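Local coordinates for protein magnesium-protoporphyrin O-methyltransferase (Synechocystis sp., PDB 4QDJ) that transfers a methyl group from S-adenosylmethionine to magnesium-protoporphyrin IX, giving the 13-monomethyl ester in chlorophyll biosynthesis, at residues 93-104 against 112-120; 62-70 against 121-132. All coordinates share one frame; numbering follows the deposited sequence.

Overall arrangement
Both contacts involve the Rossmann-like sheet of a class I methyltransferase, and their centres lie about 14 Å apart. Along the chain, strand 65-69 comes first, then helix 94-108 and strand 115-118, which make contact 1, and finally strand 130-133, which returns to pair with 65-69 in contact 2. Across the sheet the order differs: 115-118 lies at one border, strand 86-91 comes next, and the pair of contact 2 is further in. Contact 1 therefore packs a helix onto the border strand, whereas contact 2 joins central strands. The two touch where M117 packs on L124, and both reach S-adenosylmethionine, through D120 and G70 just past their strands, S93 and M96 at the helix start, and L121.

Contact 1: 93-104 against 112-120; sequences SEKMVGEAQQKA and NQPTFMTQD. With SAM (S-adenosylmethionine), chain B.
F116 meets A100 in the second half of a beta-alpha-beta crossover of the Rossmann-like fold, where helix 94-104 runs back antiparallel (165°) over strand 115-118, their axes 7.9 Å apart. The tight part is around this ring. A100 CB stands over the centre of one face in a CH-pi contact, 3.8 Å from the F116 centroid, and a residue as small as alanine lets the helix come this close. A104 CB and Q101 OE1 meet the edge of the same ring, near its plane. With the ring gone, as with an alanine here, A100 CB would probably lose its CH-pi face and a gap would open beside A104 CB and Q101 OE1. V97 CG2, anti to the carbonyl carbon (CG1 being anti to the backbone N, chi1 166°), lies 3.5 Å from M117 O and also touches T118 OG1.

The flanks are looser. T118 is exposed beside E94, and at the far end Q101 NE2 makes only a weak bond to Q113 OE1, 3.3 Å long, between amide planes 39° apart; Q113 NE2 turns to Q105.

The ligand end is firmly bonded. S93, the N-cap, suits its place because its hydroxyl accepts from M96 N and also pairs with N17. D120 OD2 forms a salt bridge with K9, while D120 OD1 accepts from adenine N6 of S-adenosylmethionine at 3.0 Å.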
loop_
_atom_site.group_PDB
_atom_site.type_symbol
_atom_site.label_atom_id
_atom_site.label_comp_id
_atom_site.label_asym_id
_atom_site.label_seq_id
_atom_site.Cartn_x
_atom_site.Cartn_y
_atom_site.Cartn_z
ATOM N N SER A 93 4.700 11.054 -0.586
ATOM C CA SER A 93 5.569 11.721 0.381
ATOM C C SER A 93 7.048 11.450 0.119
ATOM O O SER A 93 7.499 10.308 0.191
ATOM C CB SER A 93 5.209 11.278 1.800
ATOM O OG SER A 93 6.257 11.571 2.706
ATOM N N GLU A 94 7.801 12.506 -0.172
ATOM C CA GLU A 94 9.232 12.369 -0.417
ATOM C C GLU A 94 9.981 11.874 0.822
ATOM O O GLU A 94 10.975 11.160 0.705
ATOM C CB GLU A 94 9.831 13.683 -0.932
ATOM C CG GLU A 94 9.648 14.873 -0.003
ATOM C CD GLU A 94 10.227 16.151 -0.578
ATOM O OE1 GLU A 94 10.708 16.122 -1.731
ATOM O OE2 GLU A 94 10.204 17.184 0.122
ATOM N N LYS A 95 9.497 12.240 2.007
ATOM C CA LYS A 95 10.133 11.789 3.241
ATOM C C LYS A 95 9.990 10.282 3.425
ATOM O O LYS A 95 10.957 9.597 3.763
ATOM C CB LYS A 95 9.586 12.536 4.461
ATOM C CG LYS A 95 9.956 14.011 4.498
ATOM C CD LYS A 95 10.254 14.481 5.914
ATOM C CE LYS A 95 11.572 13.918 6.422
ATOM N NZ LYS A 95 11.961 14.515 7.731
ATOM N N MET A 96 8.786 9.766 3.196
ATOM C CA MET A 96 8.557 8.330 3.303
ATOM C C MET A 96 9.392 7.573 2.272
ATOM O O MET A 96 10.034 6.574 2.601
ATOM C CB MET A 96 7.067 7.998 3.156
ATOM C CG MET A 96 6.176 8.636 4.227
ATOM S SD MET A 96 6.358 7.911 5.875
ATOM C CE MET A 96 5.332 6.449 5.728
ATOM N N VAL A 97 9.388 8.066 1.033
ATOM C CA VAL A 97 10.181 7.488 -0.054
ATOM C C VAL A 97 11.668 7.445 0.285
ATOM O O VAL A 97 12.340 6.435 0.059
ATOM C CB VAL A 97 10.005 8.289 -1.370
ATOM C CG1 VAL A 97 11.071 7.906 -2.389
ATOM C CG2 VAL A 97 8.620 8.079 -1.942
ATOM N N GLY A 98 12.174 8.547 0.829
ATOM C CA GLY A 98 13.576 8.643 1.190
ATOM C C GLY A 98 13.959 7.609 2.229
ATOM O O GLY A 98 15.029 7.006 2.155
ATOM N N GLU A 99 13.076 7.400 3.199
ATOM C CA GLU A 99 13.317 6.410 4.237
ATOM C C GLU A 99 13.272 4.996 3.662
ATOM O O GLU A 99 14.073 4.142 4.040
ATOM C CB GLU A 99 12.306 6.565 5.377
ATOM C CG GLU A 99 12.544 5.639 6.558
ATOM C CD GLU A 99 13.804 5.979 7.335
ATOM O OE1 GLU A 99 14.306 7.115 7.203
ATOM O OE2 GLU A 99 14.290 5.106 8.083
ATOM N N ALA A 100 12.339 4.755 2.745
ATOM C CA ALA A 100 12.236 3.454 2.088
ATOM C C ALA A 100 13.544 3.094 1.394
ATOM O O ALA A 100 14.044 1.976 1.528
ATOM C CB ALA A 100 11.086 3.448 1.088
ATOM N N GLN A 101 14.105 4.053 0.665
ATOM C CA GLN A 101 15.367 3.833 -0.030
ATOM C C GLN A 101 16.516 3.597 0.949
ATOM O O GLN A 101 17.376 2.751 0.712
ATOM C CB GLN A 101 15.684 5.001 -0.966
ATOM C CG GLN A 101 17.040 4.901 -1.656
ATOM C CD GLN A 101 17.233 3.594 -2.411
ATOM O OE1 GLN A 101 16.286 3.024 -2.957
ATOM N NE2 GLN A 101 18.471 3.113 -2.445
ATOM N N GLN A 102 16.527 4.347 2.048
ATOM C CA GLN A 102 17.549 4.167 3.072
ATOM C C GLN A 102 17.475 2.773 3.688
ATOM O O GLN A 102 18.493 2.096 3.832
ATOM C CB GLN A 102 17.429 5.240 4.158
ATOM C CG GLN A 102 17.923 6.611 3.724
ATOM C CD GLN A 102 19.411 6.623 3.433
ATOM O OE1 GLN A 102 20.198 5.988 4.136
ATOM N NE2 GLN A 102 19.805 7.341 2.387
ATOM N N LYS A 103 16.267 2.345 4.041
ATOM C CA LYS A 103 16.072 1.026 4.635
ATOM C C LYS A 103 16.423 -0.075 3.637
ATOM O O LYS A 103 16.988 -1.104 4.010
ATOM C CB LYS A 103 14.635 0.861 5.148
ATOM C CG LYS A 103 14.263 1.835 6.266
ATOM C CD LYS A 103 12.838 1.626 6.773
ATOM C CE LYS A 103 12.758 0.502 7.802
ATOM N NZ LYS A 103 11.384 0.377 8.385
ATOM N N ALA A 104 16.096 0.150 2.368
ATOM C CA ALA A 104 16.387 -0.826 1.322
ATOM C C ALA A 104 17.888 -0.981 1.096
ATOM O O ALA A 104 18.396 -2.099 1.024
ATOM C CB ALA A 104 15.686 -0.444 0.022
ATOM N N ASN A 112 18.890 -7.244 -5.377
ATOM C CA ASN A 112 17.596 -6.885 -5.935
ATOM C C ASN A 112 16.879 -5.854 -5.064
ATOM O O ASN A 112 16.135 -6.215 -4.159
ATOM C CB ASN A 112 16.730 -8.136 -6.084
ATOM C CG ASN A 112 15.444 -7.872 -6.839
ATOM O OD1 ASN A 112 15.431 -7.144 -7.833
ATOM N ND2 ASN A 112 14.351 -8.457 -6.367
ATOM N N GLN A 113 17.121 -4.573 -5.333
ATOM C CA GLN A 113 16.450 -3.493 -4.614
ATOM C C GLN A 113 15.153 -3.119 -5.316
ATOM O O GLN A 113 15.066 -3.197 -6.541
ATOM C CB GLN A 113 17.335 -2.244 -4.563
ATOM C CG GLN A 113 18.494 -2.283 -3.582
ATOM C CD GLN A 113 19.145 -0.921 -3.419
ATOM O OE1 GLN A 113 18.575 0.100 -3.803
ATOM N NE2 GLN A 113 20.343 -0.900 -2.848
ATOM N N PRO A 114 14.140 -2.693 -4.548
ATOM C CA PRO A 114 13.007 -2.074 -5.234
ATOM C C PRO A 114 13.452 -0.744 -5.817
ATOM O O PRO A 114 14.481 -0.200 -5.409
ATOM C CB PRO A 114 12.010 -1.798 -4.100
ATOM C CG PRO A 114 12.456 -2.644 -2.954
ATOM C CD PRO A 114 13.945 -2.750 -3.092
ATOM N N THR A 115 12.697 -0.227 -6.773
ATOM C CA THR A 115 12.875 1.130 -7.277
ATOM C C THR A 115 11.852 2.037 -6.596
ATOM O O THR A 115 10.669 1.703 -6.586
ATOM C CB THR A 115 12.632 1.178 -8.799
ATOM O OG1 THR A 115 13.630 0.399 -9.471
ATOM C CG2 THR A 115 12.670 2.612 -9.310
ATOM N N PHE A 116 12.288 3.166 -6.048
ATOM C CA PHE A 116 11.381 4.065 -5.341
ATOM C C PHE A 116 11.251 5.421 -6.025
ATOM O O PHE A 116 12.241 6.008 -6.460
ATOM C CB PHE A 116 11.836 4.261 -3.893
ATOM C CG PHE A 116 11.754 3.017 -3.055
ATOM C CD1 PHE A 116 10.523 2.473 -2.721
ATOM C CD2 PHE A 116 12.904 2.400 -2.587
ATOM C CE1 PHE A 116 10.440 1.333 -1.942
ATOM C CE2 PHE A 116 12.829 1.261 -1.803
ATOM C CZ PHE A 116 11.594 0.726 -1.483
ATOM N N MET A 117 10.022 5.918 -6.096
ATOM C CA MET A 117 9.739 7.190 -6.746
ATOM C C MET A 117 8.756 8.001 -5.912
ATOM O O MET A 117 7.843 7.444 -5.310
ATOM C CB MET A 117 9.153 6.940 -8.138
ATOM C CG MET A 117 8.878 8.192 -8.948
ATOM S SD MET A 117 8.363 7.801 -10.630
ATOM C CE MET A 117 6.787 7.011 -10.337
ATOM N N THR A 118 8.945 9.316 -5.871
ATOM C CA THR A 118 7.961 10.192 -5.250
ATOM C C THR A 118 6.922 10.585 -6.287
ATOM O O THR A 118 7.234 11.289 -7.250
ATOM C CB THR A 118 8.600 11.464 -4.678
ATOM O OG1 THR A 118 9.607 11.108 -3.722
ATOM C CG2 THR A 118 7.544 12.328 -4.001
ATOM N N GLN A 119 5.691 10.121 -6.092
ATOM C CA GLN A 119 4.617 10.379 -7.041
ATOM C C GLN A 119 3.250 10.047 -6.453
ATOM O O GLN A 119 3.106 9.091 -5.690
ATOM C CB GLN A 119 4.842 9.570 -8.325
ATOM C CG GLN A 119 3.846 9.853 -9.442
ATOM C CD GLN A 119 3.852 11.304 -9.882
ATOM O OE1 GLN A 119 3.230 12.161 -9.251
ATOM N NE2 GLN A 119 4.554 11.587 -10.972
ATOM N N ASP A 120 2.259 10.862 -6.800
ATOM C CA ASP A 120 0.858 10.567 -6.528
ATOM C C ASP A 120 0.475 9.338 -7.346
ATOM O O ASP A 120 0.749 9.277 -8.542
ATOM C CB ASP A 120 0.008 11.784 -6.919
ATOM C CG ASP A 120 -1.488 11.510 -6.899
ATOM O OD1 ASP A 120 -1.941 10.581 -6.200
ATOM O OD2 ASP A 120 -2.219 12.257 -7.585
HETATM N N SAM B . 1.388 0.962 1.995
HETATM C CA SAM B . 2.376 1.215 3.040
HETATM C C SAM B . 2.368 0.096 4.073
HETATM O O SAM B . 1.354 -0.576 4.267
HETATM O OXT SAM B . 3.377 -0.160 4.731
HETATM C CB SAM B . 2.180 2.577 3.708
HETATM C CG SAM B . 0.832 2.835 4.378
HETATM S SD SAM B . 0.781 4.453 5.204
HETATM C CE SAM B . -0.600 4.236 6.354
HETATM C "C5'" SAM B . -0.037 5.446 3.937
HETATM C "C4'" SAM B . 0.945 5.931 2.882
HETATM O "O4'" SAM B . 0.224 6.260 1.714
HETATM C "C3'" SAM B . 1.706 7.181 3.305
HETATM O "O3'" SAM B . 3.087 6.949 3.154
HETATM C "C2'" SAM B . 1.261 8.246 2.322
HETATM O "O2'" SAM B . 2.307 9.129 1.982
HETATM C "C1'" SAM B . 0.805 7.407 1.141
HETATM N N9 SAM B . -0.163 8.089 0.272
HETATM C C8 SAM B . -1.281 8.782 0.650
HETATM N N7 SAM B . -1.886 9.246 -0.467
HETATM C C5 SAM B . -1.168 8.855 -1.544
HETATM C C6 SAM B . -1.336 9.054 -2.906
HETATM N N6 SAM B . -2.372 9.756 -3.359
HETATM N N1 SAM B . -0.417 8.522 -3.783
HETATM C C2 SAM B . 0.657 7.794 -3.312
HETATM N N3 SAM B . 0.820 7.602 -1.956
HETATM C C4 SAM B . -0.083 8.123 -1.091
#

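Contact 2: 62-70 against 121-132; sequences PGLLVCDAG and LAQLGGKYDTVI. With SAM (S-adenosylmethionine), chain B.
C67 and V131 sit at the middle of a parallel pairing in which strands 65-69 and 130-132 run 4.7 Å apart at 17°, with T130 N to L65 O, C67 N to T130 O, I132 N to C67 O and A69 N to I132 O as its ladder. The side chains alternate between the two faces. On one, C67 CB rests over the centre of the Y128 ring, 3.4 Å from its centroid, in a CH-pi contact. C67 SG, anti to the backbone N (chi1 171°), reaches past the ring centre and lies 3.9 Å from L124 CD1 while remaining over the ring face; a slim cysteine fits beneath the flat tyrosine. A69 CB continues this surface against L121 and L124. On the other face, V66 CG1 packs on I132 CD1 at 3.8 Å, both beta-branched residues, which favour extended strands. At the outer end L64 CD1 lies against the carboxylate of D129, which accepts from T130 OG1 and bridges to R158. The opposite end binds S-adenosylmethionine: L121 N donates to N1 at 2.9 Å, and G70 O accepts from its amine. Helix 142-155 covers A69, L121 and L124, while strands 86-91 and 159-164 flank the pair.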
loop_
_atom_site.group_PDB
_atom_site.type_symbol
_atom_site.label_atom_id
_atom_site.label_comp_id
_atom_site.label_asym_id
_atom_site.label_seq_id
_atom_site.Cartn_x
_atom_site.Cartn_y
_atom_site.Cartn_z
ATOM N N PRO A 62 9.528 -14.675 -8.046
ATOM C CA PRO A 62 10.800 -14.229 -8.628
ATOM C C PRO A 62 10.641 -13.697 -10.049
ATOM O O PRO A 62 10.157 -14.412 -10.928
ATOM C CB PRO A 62 11.644 -15.506 -8.633
ATOM C CG PRO A 62 11.123 -16.288 -7.487
ATOM C CD PRO A 62 9.642 -16.029 -7.472
ATOM N N GLY A 63 11.026 -12.441 -10.256
ATOM C CA GLY A 63 10.957 -11.822 -11.567
ATOM C C GLY A 63 9.626 -11.157 -11.873
ATOM O O GLY A 63 9.469 -10.530 -12.920
ATOM N N LEU A 64 8.668 -11.287 -10.961
ATOM C CA LEU A 64 7.336 -10.724 -11.170
ATOM C C LEU A 64 7.350 -9.201 -11.064
ATOM O O LEU A 64 7.925 -8.642 -10.130
ATOM C CB LEU A 64 6.350 -11.303 -10.155
ATOM C CG LEU A 64 4.866 -11.057 -10.430
ATOM C CD1 LEU A 64 4.419 -11.855 -11.650
ATOM C CD2 LEU A 64 4.025 -11.409 -9.211
ATOM N N LEU A 65 6.714 -8.528 -12.018
ATOM C CA LEU A 65 6.625 -7.072 -11.975
ATOM C C LEU A 65 5.505 -6.626 -11.047
ATOM O O LEU A 65 4.328 -6.891 -11.300
ATOM C CB LEU A 65 6.428 -6.483 -13.373
ATOM C CG LEU A 65 7.709 -6.047 -14.091
ATOM C CD1 LEU A 65 8.544 -7.255 -14.483
ATOM C CD2 LEU A 65 7.384 -5.188 -15.304
ATOM N N VAL A 66 5.885 -5.943 -9.972
ATOM C CA VAL A 66 4.946 -5.530 -8.940
ATOM C C VAL A 66 5.013 -4.026 -8.707
ATOM O O VAL A 66 6.094 -3.460 -8.541
ATOM C CB VAL A 66 5.242 -6.248 -7.604
ATOM C CG1 VAL A 66 4.282 -5.784 -6.516
ATOM C CG2 VAL A 66 5.169 -7.757 -7.783
ATOM N N CYS A 67 3.849 -3.386 -8.703
ATOM C CA CYS A 67 3.740 -1.981 -8.333
ATOM C C CYS A 67 3.231 -1.883 -6.902
ATOM O O CYS A 67 2.179 -2.431 -6.575
ATOM C CB CYS A 67 2.781 -1.254 -9.280
ATOM S SG CYS A 67 2.362 0.441 -8.793
ATOM N N ASP A 68 3.992 -1.199 -6.050
ATOM C CA ASP A 68 3.597 -0.946 -4.666
ATOM C C ASP A 68 3.246 0.533 -4.542
ATOM O O ASP A 68 4.123 1.376 -4.349
ATOM C CB ASP A 68 4.743 -1.320 -3.717
ATOM C CG ASP A 68 4.348 -1.264 -2.248
ATOM O OD1 ASP A 68 3.163 -1.022 -1.936
ATOM O OD2 ASP A 68 5.241 -1.482 -1.396
ATOM N N ALA A 69 1.956 0.839 -4.674
ATOM C CA ALA A 69 1.477 2.218 -4.705
ATOM C C ALA A 69 1.151 2.735 -3.307
ATOM O O ALA A 69 0.310 2.170 -2.610
ATOM C CB ALA A 69 0.257 2.324 -5.605
ATOM N N GLY A 70 1.808 3.822 -2.910
ATOM C CA GLY A 70 1.717 4.317 -1.548
ATOM C C GLY A 70 2.564 3.446 -0.638
ATOM O O GLY A 70 2.107 2.988 0.409
ATOM N N LEU A 121 -0.145 8.353 -6.702
ATOM C CA LEU A 121 -0.466 7.098 -7.379
ATOM C C LEU A 121 -1.386 7.300 -8.583
ATOM O O LEU A 121 -1.378 6.501 -9.519
ATOM C CB LEU A 121 -1.046 6.067 -6.401
ATOM C CG LEU A 121 -2.368 6.338 -5.677
ATOM C CD1 LEU A 121 -3.576 5.956 -6.530
ATOM C CD2 LEU A 121 -2.389 5.586 -4.355
ATOM N N ALA A 122 -2.164 8.379 -8.560
ATOM C CA ALA A 122 -3.064 8.693 -9.666
ATOM C C ALA A 122 -2.305 9.140 -10.915
ATOM O O ALA A 122 -2.889 9.264 -11.991
ATOM C CB ALA A 122 -4.070 9.755 -9.247
ATOM N N GLN A 123 -1.005 9.376 -10.771
ATOM C CA GLN A 123 -0.184 9.828 -11.890
ATOM C C GLN A 123 0.734 8.728 -12.423
ATOM O O GLN A 123 1.502 8.951 -13.360
ATOM C CB GLN A 123 0.638 11.057 -11.492
ATOM C CG GLN A 123 -0.208 12.253 -11.085
ATOM C CD GLN A 123 -1.108 12.738 -12.205
ATOM O OE1 GLN A 123 -0.694 12.812 -13.363
ATOM N NE2 GLN A 123 -2.349 13.064 -11.867
ATOM N N LEU A 124 0.651 7.543 -11.827
ATOM C CA LEU A 124 1.472 6.417 -12.259
ATOM C C LEU A 124 1.091 5.950 -13.657
ATOM O O LEU A 124 -0.078 6.000 -14.045
ATOM C CB LEU A 124 1.345 5.252 -11.278
ATOM C CG LEU A 124 1.910 5.455 -9.872
ATOM C CD1 LEU A 124 1.573 4.261 -8.997
ATOM C CD2 LEU A 124 3.412 5.678 -9.922
ATOM N N GLY A 125 2.086 5.491 -14.407
ATOM C CA GLY A 125 1.859 4.947 -15.733
ATOM C C GLY A 125 2.459 3.562 -15.865
ATOM O O GLY A 125 2.894 2.970 -14.877
ATOM N N GLY A 126 2.485 3.041 -17.086
ATOM C CA GLY A 126 3.058 1.733 -17.337
ATOM C C GLY A 126 2.122 0.593 -16.989
ATOM O O GLY A 126 0.968 0.812 -16.619
ATOM N N LYS A 127 2.625 -0.632 -17.111
ATOM C CA LYS A 127 1.827 -1.826 -16.856
ATOM C C LYS A 127 2.582 -2.820 -15.978
ATOM O O LYS A 127 3.790 -3.009 -16.132
ATOM C CB LYS A 127 1.427 -2.493 -18.175
ATOM C CG LYS A 127 0.556 -1.632 -19.083
ATOM C CD LYS A 127 -0.823 -1.399 -18.484
ATOM C CE LYS A 127 -1.722 -0.634 -19.445
ATOM N NZ LYS A 127 -1.184 0.718 -19.757
ATOM N N TYR A 128 1.857 -3.454 -15.062
ATOM C CA TYR A 128 2.434 -4.408 -14.124
ATOM C C TYR A 128 1.586 -5.666 -14.091
ATOM O O TYR A 128 0.391 -5.617 -14.377
ATOM C CB TYR A 128 2.460 -3.807 -12.719
ATOM C CG TYR A 128 3.263 -2.538 -12.603
ATOM C CD1 TYR A 128 2.688 -1.300 -12.863
ATOM C CD2 TYR A 128 4.599 -2.575 -12.227
ATOM C CE1 TYR A 128 3.427 -0.137 -12.759
ATOM C CE2 TYR A 128 5.342 -1.422 -12.120
ATOM C CZ TYR A 128 4.753 -0.206 -12.384
ATOM O OH TYR A 128 5.502 0.943 -12.275
ATOM N N ASP A 129 2.190 -6.793 -13.732
ATOM C CA ASP A 129 1.404 -7.996 -13.489
ATOM C C ASP A 129 0.503 -7.762 -12.287
ATOM O O ASP A 129 -0.705 -7.994 -12.343
ATOM C CB ASP A 129 2.299 -9.206 -13.221
ATOM C CG ASP A 129 1.500 -10.444 -12.845
ATOM O OD1 ASP A 129 1.184 -10.617 -11.647
ATOM O OD2 ASP A 129 1.181 -11.244 -13.748
ATOM N N THR A 130 1.108 -7.292 -11.200
ATOM C CA THR A 130 0.408 -7.121 -9.936
ATOM C C THR A 130 0.582 -5.705 -9.401
ATOM O O THR A 130 1.695 -5.182 -9.343
ATOM C CB THR A 130 0.919 -8.139 -8.893
ATOM O OG1 THR A 130 0.548 -9.462 -9.300
ATOM C CG2 THR A 130 0.332 -7.857 -7.518
ATOM N N VAL A 131 -0.532 -5.084 -9.030
ATOM C CA VAL A 131 -0.511 -3.772 -8.401
ATOM C C VAL A 131 -1.052 -3.916 -6.985
ATOM O O VAL A 131 -2.075 -4.568 -6.769
ATOM C CB VAL A 131 -1.352 -2.752 -9.197
ATOM C CG1 VAL A 131 -1.363 -1.401 -8.499
ATOM C CG2 VAL A 131 -0.810 -2.618 -10.612
ATOM N N ILE A 132 -0.352 -3.330 -6.020
ATOM C CA ILE A 132 -0.731 -3.459 -4.618
ATOM C C ILE A 132 -0.859 -2.091 -3.959
ATOM O O ILE A 132 -0.005 -1.224 -4.138
ATOM C CB ILE A 132 0.294 -4.306 -3.832
ATOM C CG1 ILE A 132 0.555 -5.636 -4.545
ATOM C CG2 ILE A 132 -0.188 -4.544 -2.404
ATOM C CD1 ILE A 132 1.619 -6.482 -3.878
HETATM N N SAM B . 1.388 0.962 1.995
HETATM C CA SAM B . 2.376 1.215 3.040
HETATM C C SAM B . 2.368 0.096 4.073
HETATM O O SAM B . 1.354 -0.576 4.267
HETATM O OXT SAM B . 3.377 -0.160 4.731
HETATM C CB SAM B . 2.180 2.577 3.708
HETATM C CG SAM B . 0.832 2.835 4.378
HETATM S SD SAM B . 0.781 4.453 5.204
HETATM C CE SAM B . -0.600 4.236 6.354
HETATM C "C5'" SAM B . -0.037 5.446 3.937
HETATM C "C4'" SAM B . 0.945 5.931 2.882
HETATM O "O4'" SAM B . 0.224 6.260 1.714
HETATM C "C3'" SAM B . 1.706 7.181 3.305
HETATM O "O3'" SAM B . 3.087 6.949 3.154
HETATM C "C2'" SAM B . 1.261 8.246 2.322
HETATM O "O2'" SAM B . 2.307 9.129 1.982
HETATM C "C1'" SAM B . 0.805 7.407 1.141
HETATM N N9 SAM B . -0.163 8.089 0.272
HETATM C C8 SAM B . -1.281 8.782 0.650
HETATM N N7 SAM B . -1.886 9.246 -0.467
HETATM C C5 SAM B . -1.168 8.855 -1.544
HETATM C C6 SAM B . -1.336 9.054 -2.906
HETATM N N6 SAM B . -2.372 9.756 -3.359
HETATM N N1 SAM B . -0.417 8.522 -3.783
HETATM C C2 SAM B . 0.657 7.794 -3.312
HETATM N N3 SAM B . 0.820 7.602 -1.956
HETATM C C4 SAM B . -0.083 8.123 -1.091
#